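Local structure of uncharacterized protein AF0587 (Archaeoglobus fulgidus DSM 4304, 2Q07) at residues A[129-132]-A[133-137]; A[164-168]-A[169-173]; A[215-218]-A[219-223]; A[238-241]-A[242-246]; A[262-266]-A[267-271]. The protein is of uncharacterised function but belongs to the archaeosine synthase type 1 family, and this C-terminal part, which ends in a PUA domain, may bind RNA in tRNA modification. All blocks are in the same frame, centred on the assembly; numbering follows the deposited sequence.

Contact 1: A[129-132]-A[133-137]; sequences ERVE and DEVEA
Helix 123-132 ends in a turn where Glu134 N bonds to Val131 O and the side chains of Val131 and Val135 meet closely. Val131 O takes the amide of Glu134 N at 2.8 Å, the i to i+3 spacing of a narrowed last turn, and the N-H approaches from well above the carbonyl plane (51° out of it). Val135 N also leans on Val131 O, but weakly, at 3.2 Å and a bent angle, so the helical i to i+4 pattern fades here. Helix 123-132 is the connection of a beta-alpha-beta crossover: it joins the parallel strands 115-118 and 138-141, neighbours in the sheet of the N-terminal DUF5591 domain, and residues 133-137 carry the chain from the helix to the edge strand. Methyl meets methyl here, Val131 CG1 lying 3.4 Å from Val135 CG1, closer than usual for two carbons. Val131 presents that methyl because it stands anti to the backbone N (chi1 -178°), and its side chain also touches Lys105 of helix 94-111. Cutting Val135 back to an alanine is likely to deprive Val131 CG1 of this neighbour and open a gap beside that methyl. Glu134 folds back along the helix end, its CG 3.6 Å from Arg130 O. A water joins the same two residues, donating to Arg130 O at 2.8 Å and weakly to Glu134 OE2, and thus supplies the carbonyl with a partner where the helix ends. The other oxygen, Glu134 OE1, forms a salt bridge with Lys105.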
# COMPACT_ATOMS: atom_id res chain seq x y z
N GLU A 129 23.91 0.77 4.31
CA GLU A 129 25.17 0.14 4.67
C GLU A 129 24.97 -0.88 5.79
O GLU A 129 25.60 -1.93 5.78
CB GLU A 129 26.19 1.20 5.08
CG GLU A 129 26.89 1.83 3.87
CD GLU A 129 27.67 3.07 4.23
OE1 GLU A 129 28.39 3.05 5.25
OE2 GLU A 129 27.58 4.06 3.48
N ARG A 130 24.07 -0.57 6.72
CA ARG A 130 23.78 -1.49 7.82
C ARG A 130 23.18 -2.79 7.30
O ARG A 130 23.53 -3.87 7.77
CB ARG A 130 22.78 -0.86 8.80
CG ARG A 130 23.32 0.24 9.68
CD ARG A 130 24.36 -0.28 10.68
NE ARG A 130 24.49 0.62 11.83
CZ ARG A 130 23.62 0.68 12.83
NH1 ARG A 130 22.56 -0.11 12.84
NH2 ARG A 130 23.81 1.54 13.83
N VAL A 131 22.28 -2.68 6.33
CA VAL A 131 21.60 -3.84 5.75
C VAL A 131 22.49 -4.65 4.81
O VAL A 131 22.42 -5.89 4.79
CB VAL A 131 20.35 -3.41 4.97
CG1 VAL A 131 19.64 -4.64 4.43
CG2 VAL A 131 19.41 -2.60 5.86
N GLU A 132 23.30 -3.96 4.01
CA GLU A 132 24.17 -4.62 3.06
C GLU A 132 24.92 -5.79 3.69
O GLU A 132 25.00 -6.86 3.10
CB GLU A 132 25.18 -3.63 2.48
CG GLU A 132 26.12 -4.25 1.46
CD GLU A 132 27.22 -3.30 1.00
OE1 GLU A 132 28.03 -3.73 0.15
OE2 GLU A 132 27.27 -2.15 1.48
N ASP A 133 25.46 -5.58 4.88
CA ASP A 133 26.23 -6.61 5.57
C ASP A 133 25.41 -7.80 6.08
O ASP A 133 25.97 -8.80 6.52
CB ASP A 133 26.99 -6.02 6.77
CG ASP A 133 27.92 -4.87 6.38
OD1 ASP A 133 28.60 -4.96 5.34
OD2 ASP A 133 27.97 -3.88 7.14
N GLU A 134 24.09 -7.70 6.04
CA GLU A 134 23.26 -8.77 6.55
C GLU A 134 22.42 -9.52 5.51
O GLU A 134 21.77 -10.51 5.84
CB GLU A 134 22.34 -8.23 7.64
CG GLU A 134 23.05 -7.31 8.63
CD GLU A 134 22.15 -6.88 9.77
OE1 GLU A 134 20.94 -6.67 9.52
OE2 GLU A 134 22.65 -6.73 10.90
N VAL A 135 22.44 -9.06 4.26
CA VAL A 135 21.65 -9.70 3.22
C VAL A 135 22.52 -10.38 2.16
O VAL A 135 23.66 -9.99 1.94
CB VAL A 135 20.74 -8.66 2.52
CG1 VAL A 135 19.91 -7.92 3.56
CG2 VAL A 135 21.60 -7.68 1.72
N GLU A 136 21.96 -11.40 1.50
CA GLU A 136 22.70 -12.13 0.47
C GLU A 136 22.78 -11.33 -0.83
O GLU A 136 23.73 -11.48 -1.61
CB GLU A 136 22.02 -13.47 0.15
CG GLU A 136 21.78 -14.39 1.33
CD GLU A 136 21.32 -15.78 0.87
OE1 GLU A 136 20.58 -15.84 -0.13
OE2 GLU A 136 21.70 -16.78 1.51
N ALA A 137 21.80 -10.46 -1.05
CA ALA A 137 21.77 -9.66 -2.26
C ALA A 137 23.01 -8.81 -2.48
O ALA A 137 23.71 -8.44 -1.54
CB ALA A 137 20.53 -8.75 -2.27
O HOH W 1 24.45 -4.55 10.31

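Contact 2: A[164-168]-A[169-173]; sequences GKVDL and YRRIL
Arg171 reaches back over the start of its own helix to Asp167 and Val166. Its CB lies 3.5 Å from Leu168 O, and an awkward first torsion (chi1 -103°) followed by a bend at chi2 (85°) turns the chain towards the preceding loop. CD passes Asp167 O at 3.7 Å. At the tip NH1 forms a salt bridge with Asp167 OD1 at 2.9 Å, the guanidinium and carboxylate planes being steeply inclined (68°), and the same nitrogen presses close on Val166 CG1. Asp167 holds the N-cap position, yet its carboxylate makes no capping bond and is turned to the arginines; OD2 is also near the Arg170 guanidinium, in a charge pairing whose exact geometry is doubtful. The backbone starts the helix with a weak bond from Arg170 N to Asp167 O and a sound one from Ile172 N to Leu168 O, 3.0 Å long. The side chains of the latter two residues also meet, Leu168 CG lying 4.1 Å from Ile172 CD1. Helix 168-181, within the pre-PUA region, starts here: Val166 and Arg171 lean on Phe28, Tyr169 sets its ring against that of Tyr193, and Tyr169, Arg170 and Leu173 rest on Val189 of strand 188-190.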
# COMPACT_ATOMS: atom_id res chain seq x y z
N GLY A 164 11.60 -4.07 -21.57
CA GLY A 164 10.27 -3.51 -21.82
C GLY A 164 9.70 -2.52 -20.82
O GLY A 164 10.34 -1.52 -20.50
N LYS A 165 8.49 -2.78 -20.36
CA LYS A 165 7.84 -1.90 -19.39
C LYS A 165 7.00 -2.67 -18.36
O LYS A 165 6.73 -3.86 -18.52
CB LYS A 165 6.96 -0.88 -20.11
CG LYS A 165 5.95 -1.50 -21.05
CD LYS A 165 4.98 -0.47 -21.57
CE LYS A 165 4.12 -1.06 -22.68
NZ LYS A 165 4.96 -1.44 -23.85
N VAL A 166 6.58 -1.96 -17.32
CA VAL A 166 5.78 -2.54 -16.25
C VAL A 166 4.60 -1.62 -15.93
O VAL A 166 4.71 -0.40 -16.05
CB VAL A 166 6.62 -2.71 -14.96
CG1 VAL A 166 5.76 -3.30 -13.85
CG2 VAL A 166 7.82 -3.60 -15.22
N ASP A 167 3.47 -2.19 -15.53
CA ASP A 167 2.35 -1.33 -15.19
C ASP A 167 2.32 -1.19 -13.67
O ASP A 167 1.68 -1.95 -12.96
CB ASP A 167 1.04 -1.91 -15.74
CG ASP A 167 0.67 -3.24 -15.13
OD1 ASP A 167 1.58 -4.02 -14.77
OD2 ASP A 167 -0.55 -3.50 -15.03
N LEU A 168 3.06 -0.20 -13.18
CA LEU A 168 3.16 0.08 -11.76
C LEU A 168 1.82 0.38 -11.08
O LEU A 168 1.60 -0.01 -9.94
CB LEU A 168 4.11 1.26 -11.53
CG LEU A 168 4.34 1.70 -10.08
CD1 LEU A 168 5.02 0.60 -9.29
CD2 LEU A 168 5.18 2.95 -10.08
N TYR A 169 0.94 1.08 -11.80
CA TYR A 169 -0.36 1.47 -11.26
C TYR A 169 -1.22 0.27 -10.87
O TYR A 169 -1.93 0.31 -9.87
CB TYR A 169 -1.13 2.35 -12.26
CG TYR A 169 -0.56 3.74 -12.44
CD1 TYR A 169 -1.08 4.60 -13.41
CD2 TYR A 169 0.50 4.21 -11.65
CE1 TYR A 169 -0.57 5.89 -13.59
CE2 TYR A 169 1.01 5.49 -11.82
CZ TYR A 169 0.47 6.32 -12.80
OH TYR A 169 0.98 7.59 -12.99
N ARG A 170 -1.16 -0.78 -11.68
CA ARG A 170 -1.92 -1.99 -11.38
C ARG A 170 -1.37 -2.71 -10.14
O ARG A 170 -2.14 -3.23 -9.32
CB ARG A 170 -1.90 -2.93 -12.60
CG ARG A 170 -2.34 -4.36 -12.32
CD ARG A 170 -2.64 -5.08 -13.62
NE ARG A 170 -3.75 -4.43 -14.31
CZ ARG A 170 -4.03 -4.57 -15.60
NH1 ARG A 170 -3.28 -5.35 -16.36
NH2 ARG A 170 -5.05 -3.91 -16.13
N ARG A 171 -0.05 -2.73 -10.00
CA ARG A 171 0.57 -3.38 -8.84
C ARG A 171 0.17 -2.65 -7.55
O ARG A 171 -0.08 -3.28 -6.52
CB ARG A 171 2.10 -3.36 -8.96
CG ARG A 171 2.72 -4.69 -9.37
CD ARG A 171 2.71 -4.87 -10.87
NE ARG A 171 3.21 -6.18 -11.26
CZ ARG A 171 3.69 -6.47 -12.48
NH1 ARG A 171 3.72 -5.52 -13.41
NH2 ARG A 171 4.11 -7.69 -12.76
N ILE A 172 0.11 -1.33 -7.63
CA ILE A 172 -0.26 -0.49 -6.48
C ILE A 172 -1.69 -0.81 -6.03
O ILE A 172 -1.93 -1.01 -4.84
CB ILE A 172 -0.19 1.01 -6.84
CG1 ILE A 172 1.27 1.45 -6.95
CG2 ILE A 172 -0.89 1.84 -5.81
CD1 ILE A 172 1.45 2.90 -7.39
N LEU A 173 -2.62 -0.83 -6.97
CA LEU A 173 -4.01 -1.11 -6.67
C LEU A 173 -4.16 -2.53 -6.16
O LEU A 173 -4.90 -2.78 -5.21
CB LEU A 173 -4.88 -0.88 -7.92
CG LEU A 173 -5.10 0.58 -8.37
CD1 LEU A 173 -5.90 0.58 -9.68
CD2 LEU A 173 -5.85 1.36 -7.29

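Contact 3: A[215-218]-A[219-223]; sequences LDIY and EKIAA
Tyr218 O receives the amide of Ala222 N at 3.1 Å, in a bond nearly straight at the hydrogen (164°) and nearly along the C=O axis of the acceptor. This is the first i to i+4 bond of helix 219-227, and Tyr218 is the N-cap residue, the last one of the strand-to-helix turn. The same carbonyl oxygen lies 3.3 Å from Ala222 CB. One residue earlier, Ile217 packs its branches against the inner face of the new helix. Its CG1 takes the crowded position between the backbone N and the carbonyl carbon (chi1 58°), which brings CD1 beside both Ile221 CG2 and Ala222, 4.3 Å from Ala222 CB. The other branch meets methyl to methyl, Ile217 CG2 with Ile221 CG2 at 4.0 Å. On the outer side Lys220 runs alongside Tyr218, both pointing the same way. A nearly eclipsed first torsion (chi1 -23°) and a bend at the next bond fold the lysine back until NZ stands 3.1 Å from Tyr218 CB; there it meets the root of the tyrosine, while the ammonium makes its hydrogen bond to Arg204 O. Strand 214-217 is an edge of the antiparallel pre-PUA sheet, paired with strand 203-209, to which Tyr218 adds a backbone bond through Leu205. Ile217 reaches Phe181 of helix 168-181 on one side, and together with Ala222 touches Val272 of strand 270-275, so the turn lies where the pre-PUA sheet and the PUA sheet come together.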
# COMPACT_ATOMS: atom_id res chain seq x y z
N LEU A 215 -8.41 2.25 -0.12
CA LEU A 215 -9.29 1.95 -1.24
C LEU A 215 -10.75 1.93 -0.83
O LEU A 215 -11.08 1.39 0.23
CB LEU A 215 -8.98 0.57 -1.83
CG LEU A 215 -7.84 0.38 -2.83
CD1 LEU A 215 -7.82 -1.08 -3.27
CD2 LEU A 215 -8.04 1.28 -4.04
N ASP A 216 -11.60 2.52 -1.65
CA ASP A 216 -13.03 2.49 -1.41
C ASP A 216 -13.44 1.38 -2.38
O ASP A 216 -12.89 1.31 -3.48
CB ASP A 216 -13.70 3.81 -1.81
CG ASP A 216 -15.11 3.92 -1.27
OD1 ASP A 216 -15.65 2.89 -0.81
OD2 ASP A 216 -15.69 5.03 -1.29
N ILE A 217 -14.38 0.52 -1.99
CA ILE A 217 -14.83 -0.57 -2.86
C ILE A 217 -16.31 -0.46 -3.19
O ILE A 217 -17.07 0.14 -2.44
CB ILE A 217 -14.60 -1.95 -2.22
CG1 ILE A 217 -15.35 -2.02 -0.88
CG2 ILE A 217 -13.10 -2.20 -2.04
CD1 ILE A 217 -15.34 -3.40 -0.23
N TYR A 218 -16.71 -1.06 -4.31
CA TYR A 218 -18.10 -1.02 -4.72
C TYR A 218 -18.81 -2.38 -4.72
O TYR A 218 -18.36 -3.30 -4.05
CB TYR A 218 -18.21 -0.29 -6.06
CG TYR A 218 -17.65 1.12 -5.91
CD1 TYR A 218 -16.29 1.38 -6.13
CD2 TYR A 218 -18.44 2.15 -5.43
CE1 TYR A 218 -15.74 2.63 -5.87
CE2 TYR A 218 -17.90 3.42 -5.16
CZ TYR A 218 -16.55 3.65 -5.39
OH TYR A 218 -16.01 4.87 -5.11
N GLU A 219 -19.91 -2.50 -5.45
CA GLU A 219 -20.72 -3.72 -5.43
C GLU A 219 -20.11 -5.11 -5.62
O GLU A 219 -20.28 -5.97 -4.77
CB GLU A 219 -21.91 -3.59 -6.40
CG GLU A 219 -23.10 -4.47 -5.97
CD GLU A 219 -24.21 -4.55 -7.01
OE1 GLU A 219 -24.46 -3.54 -7.70
OE2 GLU A 219 -24.85 -5.62 -7.10
N LYS A 220 -19.44 -5.33 -6.74
CA LYS A 220 -18.85 -6.63 -7.04
C LYS A 220 -17.87 -7.13 -5.98
O LYS A 220 -17.92 -8.30 -5.59
CB LYS A 220 -18.14 -6.60 -8.40
CG LYS A 220 -18.65 -5.51 -9.33
CD LYS A 220 -18.29 -4.14 -8.76
CE LYS A 220 -18.92 -3.00 -9.50
NZ LYS A 220 -18.73 -1.76 -8.72
N ILE A 221 -16.99 -6.25 -5.52
CA ILE A 221 -16.01 -6.64 -4.51
C ILE A 221 -16.67 -6.91 -3.17
O ILE A 221 -16.41 -7.93 -2.56
CB ILE A 221 -14.91 -5.57 -4.33
CG1 ILE A 221 -14.12 -5.44 -5.64
CG2 ILE A 221 -14.00 -5.96 -3.18
CD1 ILE A 221 -12.88 -4.58 -5.54
N ALA A 222 -17.51 -5.97 -2.72
CA ALA A 222 -18.25 -6.12 -1.47
C ALA A 222 -19.03 -7.43 -1.51
O ALA A 222 -19.13 -8.14 -0.51
CB ALA A 222 -19.21 -4.93 -1.28
N ALA A 223 -19.59 -7.73 -2.69
CA ALA A 223 -20.36 -8.96 -2.90
C ALA A 223 -19.45 -10.16 -2.70
O ALA A 223 -19.83 -11.13 -2.05
CB ALA A 223 -20.94 -8.97 -4.32

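Contact 4: A[238-241]-A[242-246]; sequences FEVK and GTIFA
A single backbone hydrogen bond closes the turn between Lys241 and Thr243: Thr243 N donates to Lys241 O over 2.7 Å. The bond spans just one intervening residue and is consequently strongly angled, the amide standing to the side of the carbonyl (C=O...N 98°) and above its plane. Gly242 is the corner residue, with phi 72° and psi -58°, a backbone shape that favours glycine; a CB at this corner would run into Lys241 O. The apolar contacts lie on one flank of the reversal and all converge on Ile244. Its CD1 lies 4.0 Å from Val240 CG1, and its CG1 is almost as near to the same methyl. The second branch of Ile244 faces the aromatic ring instead: CG2 sits at the edge of Phe238, close to the ring plane and 4.2 Å from CZ. In Ile244 the CG1 branch is anti to the carbonyl carbon and carries CD1 to Val240, while CG2, anti to the backbone N, is the one that meets Phe238. A further contact is made within the strand on the other flank, where Thr243 CG2 lies over the centre of the Phe245 ring, 4.0 Å above its plane. Val240 and Ile244 both continue inward to Ile235 and Val293, and the backbone of Ile244 pairs with strand 289-297, while Val240 O takes a bond from Lys296. The lone i to i+2 bond and the positive phi of Gly242 define a classic gamma-turn, here leading into edge strand 243-245 of the PUA domain.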
# COMPACT_ATOMS: atom_id res chain seq x y z
N PHE A 238 -33.45 -3.10 9.63
CA PHE A 238 -33.90 -1.71 9.68
C PHE A 238 -33.38 -0.95 8.46
O PHE A 238 -32.43 -1.38 7.81
CB PHE A 238 -33.40 -1.06 10.97
CG PHE A 238 -31.93 -1.28 11.24
CD1 PHE A 238 -30.97 -0.48 10.64
CD2 PHE A 238 -31.52 -2.32 12.07
CE1 PHE A 238 -29.61 -0.70 10.87
CE2 PHE A 238 -30.17 -2.56 12.30
CZ PHE A 238 -29.21 -1.75 11.71
N GLU A 239 -34.02 0.17 8.14
CA GLU A 239 -33.63 0.99 7.00
C GLU A 239 -32.30 1.66 7.34
O GLU A 239 -32.23 2.46 8.27
CB GLU A 239 -34.68 2.08 6.74
CG GLU A 239 -36.13 1.60 6.67
CD GLU A 239 -36.45 0.81 5.41
OE1 GLU A 239 -36.27 1.36 4.30
OE2 GLU A 239 -36.88 -0.36 5.54
N VAL A 240 -31.24 1.35 6.60
CA VAL A 240 -29.94 1.94 6.88
C VAL A 240 -29.85 3.38 6.36
O VAL A 240 -30.21 3.65 5.22
CB VAL A 240 -28.79 1.11 6.27
CG1 VAL A 240 -27.45 1.79 6.53
CG2 VAL A 240 -28.79 -0.30 6.88
N LYS A 241 -29.38 4.27 7.22
CA LYS A 241 -29.24 5.68 6.88
C LYS A 241 -28.06 6.35 7.60
O LYS A 241 -28.18 6.77 8.75
CB LYS A 241 -30.53 6.44 7.23
CG LYS A 241 -31.73 6.01 6.41
CD LYS A 241 -32.88 7.00 6.50
CE LYS A 241 -34.03 6.55 5.61
NZ LYS A 241 -35.14 7.55 5.52
N GLY A 242 -26.93 6.45 6.91
CA GLY A 242 -25.77 7.09 7.49
C GLY A 242 -25.03 6.35 8.59
O GLY A 242 -23.83 6.09 8.46
N THR A 243 -25.72 6.01 9.68
CA THR A 243 -25.08 5.33 10.80
C THR A 243 -25.73 4.02 11.23
O THR A 243 -26.93 3.83 11.11
CB THR A 243 -25.06 6.25 12.06
OG1 THR A 243 -24.41 7.49 11.74
CG2 THR A 243 -24.31 5.58 13.20
N ILE A 244 -24.90 3.12 11.76
CA ILE A 244 -25.34 1.83 12.27
C ILE A 244 -24.71 1.69 13.66
O ILE A 244 -23.49 1.53 13.78
CB ILE A 244 -24.87 0.66 11.38
CG1 ILE A 244 -25.57 0.73 10.02
CG2 ILE A 244 -25.18 -0.68 12.06
CD1 ILE A 244 -25.07 -0.29 9.03
N PHE A 245 -25.53 1.77 14.70
CA PHE A 245 -25.01 1.67 16.06
C PHE A 245 -24.72 0.23 16.43
O PHE A 245 -25.20 -0.70 15.78
CB PHE A 245 -26.00 2.29 17.06
CG PHE A 245 -26.23 3.76 16.85
CD1 PHE A 245 -27.25 4.21 16.01
CD2 PHE A 245 -25.42 4.71 17.49
CE1 PHE A 245 -27.46 5.57 15.81
CE2 PHE A 245 -25.63 6.07 17.28
CZ PHE A 245 -26.65 6.50 16.44
N ALA A 246 -23.93 0.04 17.48
CA ALA A 246 -23.56 -1.31 17.93
C ALA A 246 -24.78 -2.18 18.20
O ALA A 246 -24.79 -3.37 17.87
CB ALA A 246 -22.68 -1.22 19.17

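Contact 5: A[262-266]-A[267-271]; sequences VVFHN and SRIFG
The Phe264 ring lies flat across Gly271 on the partner strand, its face over the glycine CA. Gly271 CA stands 3.6 Å from the ring centroid and 22° off the normal, a CH-pi contact displaced toward the CZ side of the ring. A chi1 of 61° swings the phenyl over the neighbouring strand, and a CB on Gly271 would collide with CZ; the pair recalls the aromatic shielding of a cross-strand glycine in beta-sheets. At the edge of the same ring sits Ile269 CD1, 4.3 Å from CE1. With Phe264 reduced to an alanine, Gly271 CA would probably lose its aromatic cover and Ile269 CD1 one of its neighbours. On the opposite face of the hairpin His265 CB and Phe270 CB meet at 3.6 Å across a non-hydrogen-bonded pair, and the Phe270 ring turns its edge to Val263 CG1. At the tip the Asn266 side chain curls back to the backbone of the turn, where OD1 accepts from Arg268 N and from Ile269 N, each at 2.9 Å, the two donors arriving from opposite faces of its plane. The first of these bonds makes an Asx turn, and the double grip fixes the amide; ND2 bonds to Gly236 O. The backbone adds Asn266 N to Ile269 O and Gly271 N to Phe264 O, the latter 2.8 Å long. Arg268 is held by Glu239 and Ser267 by Asp237. Two antiparallel strands, 261-265 and 270-275, joined by a tight beta-turn form a beta hairpin at the heart of the six-stranded PUA sheet.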
# COMPACT_ATOMS: atom_id res chain seq x y z
N VAL A 262 -15.73 -2.35 5.91
CA VAL A 262 -16.48 -3.57 6.16
C VAL A 262 -17.70 -3.63 5.26
O VAL A 262 -18.15 -2.63 4.71
CB VAL A 262 -16.93 -3.67 7.64
CG1 VAL A 262 -15.71 -3.61 8.56
CG2 VAL A 262 -17.91 -2.56 7.97
N VAL A 263 -18.24 -4.84 5.11
CA VAL A 263 -19.42 -5.05 4.30
C VAL A 263 -20.52 -5.54 5.23
O VAL A 263 -20.44 -6.66 5.74
CB VAL A 263 -19.16 -6.11 3.21
CG1 VAL A 263 -20.46 -6.43 2.48
CG2 VAL A 263 -18.11 -5.60 2.23
N PHE A 264 -21.52 -4.70 5.46
CA PHE A 264 -22.65 -5.05 6.32
C PHE A 264 -23.77 -5.65 5.48
O PHE A 264 -23.79 -5.47 4.26
CB PHE A 264 -23.14 -3.80 7.07
CG PHE A 264 -23.63 -2.69 6.18
CD1 PHE A 264 -24.93 -2.70 5.67
CD2 PHE A 264 -22.79 -1.63 5.86
CE1 PHE A 264 -25.39 -1.67 4.85
CE2 PHE A 264 -23.23 -0.59 5.04
CZ PHE A 264 -24.54 -0.61 4.53
N HIS A 265 -24.69 -6.37 6.12
CA HIS A 265 -25.79 -6.99 5.38
C HIS A 265 -26.92 -7.54 6.27
O HIS A 265 -26.73 -7.82 7.44
CB HIS A 265 -25.24 -8.16 4.55
CG HIS A 265 -24.74 -9.30 5.38
ND1 HIS A 265 -23.51 -9.29 6.00
CD2 HIS A 265 -25.33 -10.47 5.75
CE1 HIS A 265 -23.36 -10.39 6.72
NE2 HIS A 265 -24.46 -11.12 6.58
N ASN A 266 -28.10 -7.67 5.67
CA ASN A 266 -29.27 -8.27 6.31
C ASN A 266 -30.06 -9.00 5.21
O ASN A 266 -29.52 -9.24 4.14
CB ASN A 266 -30.16 -7.25 7.04
CG ASN A 266 -30.59 -6.09 6.18
OD1 ASN A 266 -30.89 -6.24 5.00
ND2 ASN A 266 -30.66 -4.92 6.79
N SER A 267 -31.31 -9.33 5.47
CA SER A 267 -32.10 -10.07 4.48
C SER A 267 -32.53 -9.29 3.23
O SER A 267 -33.00 -9.90 2.27
CB SER A 267 -33.36 -10.65 5.15
OG SER A 267 -34.27 -9.61 5.48
N ARG A 268 -32.36 -7.97 3.23
CA ARG A 268 -32.78 -7.19 2.07
C ARG A 268 -31.67 -6.39 1.40
O ARG A 268 -31.80 -6.01 0.23
CB ARG A 268 -33.91 -6.23 2.46
CG ARG A 268 -33.46 -5.08 3.34
CD ARG A 268 -34.42 -3.90 3.29
NE ARG A 268 -35.74 -4.21 3.84
CZ ARG A 268 -36.73 -3.32 3.93
NH1 ARG A 268 -36.54 -2.07 3.51
NH2 ARG A 268 -37.90 -3.68 4.44
N ILE A 269 -30.58 -6.12 2.11
CA ILE A 269 -29.49 -5.36 1.53
C ILE A 269 -28.13 -5.69 2.10
O ILE A 269 -27.99 -6.40 3.10
CB ILE A 269 -29.67 -3.82 1.76
CG1 ILE A 269 -29.59 -3.51 3.26
CG2 ILE A 269 -31.01 -3.34 1.22
CD1 ILE A 269 -29.49 -2.04 3.57
N PHE A 270 -27.11 -5.16 1.44
CA PHE A 270 -25.75 -5.28 1.90
C PHE A 270 -25.10 -3.97 1.47
O PHE A 270 -25.57 -3.33 0.53
CB PHE A 270 -25.04 -6.52 1.32
CG PHE A 270 -24.74 -6.45 -0.15
CD1 PHE A 270 -23.44 -6.19 -0.59
CD2 PHE A 270 -25.72 -6.74 -1.09
CE1 PHE A 270 -23.13 -6.22 -1.94
CE2 PHE A 270 -25.43 -6.78 -2.44
CZ PHE A 270 -24.13 -6.52 -2.87
N GLY A 271 -24.08 -3.55 2.19
CA GLY A 271 -23.43 -2.30 1.85
C GLY A 271 -21.97 -2.19 2.26
O GLY A 271 -21.36 -3.16 2.72

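In the fold
The five contacts follow one another along the chain. Contact 1 belongs to the N-terminal DUF5591 domain and stands apart, its centre about 49 Å from that of contact 5. Contacts 2 and 3 share the pre-PUA region and touch through Leu173 O and Leu215 CD1 at 3.9 Å. Contact 3 then meets contact 5 across the boundary to the PUA domain, Ala222 O lying 3.7 Å from Val263 CG1 and Glu219 resting on Phe270. Contacts 4 and 5 lie closest by centre, about 11 Å apart, and are also tied by charge: Glu239 OE2 and Arg268 NH1 form a salt bridge of 2.7 Å, and Ile244 packs against Phe264 in a shared apolar core.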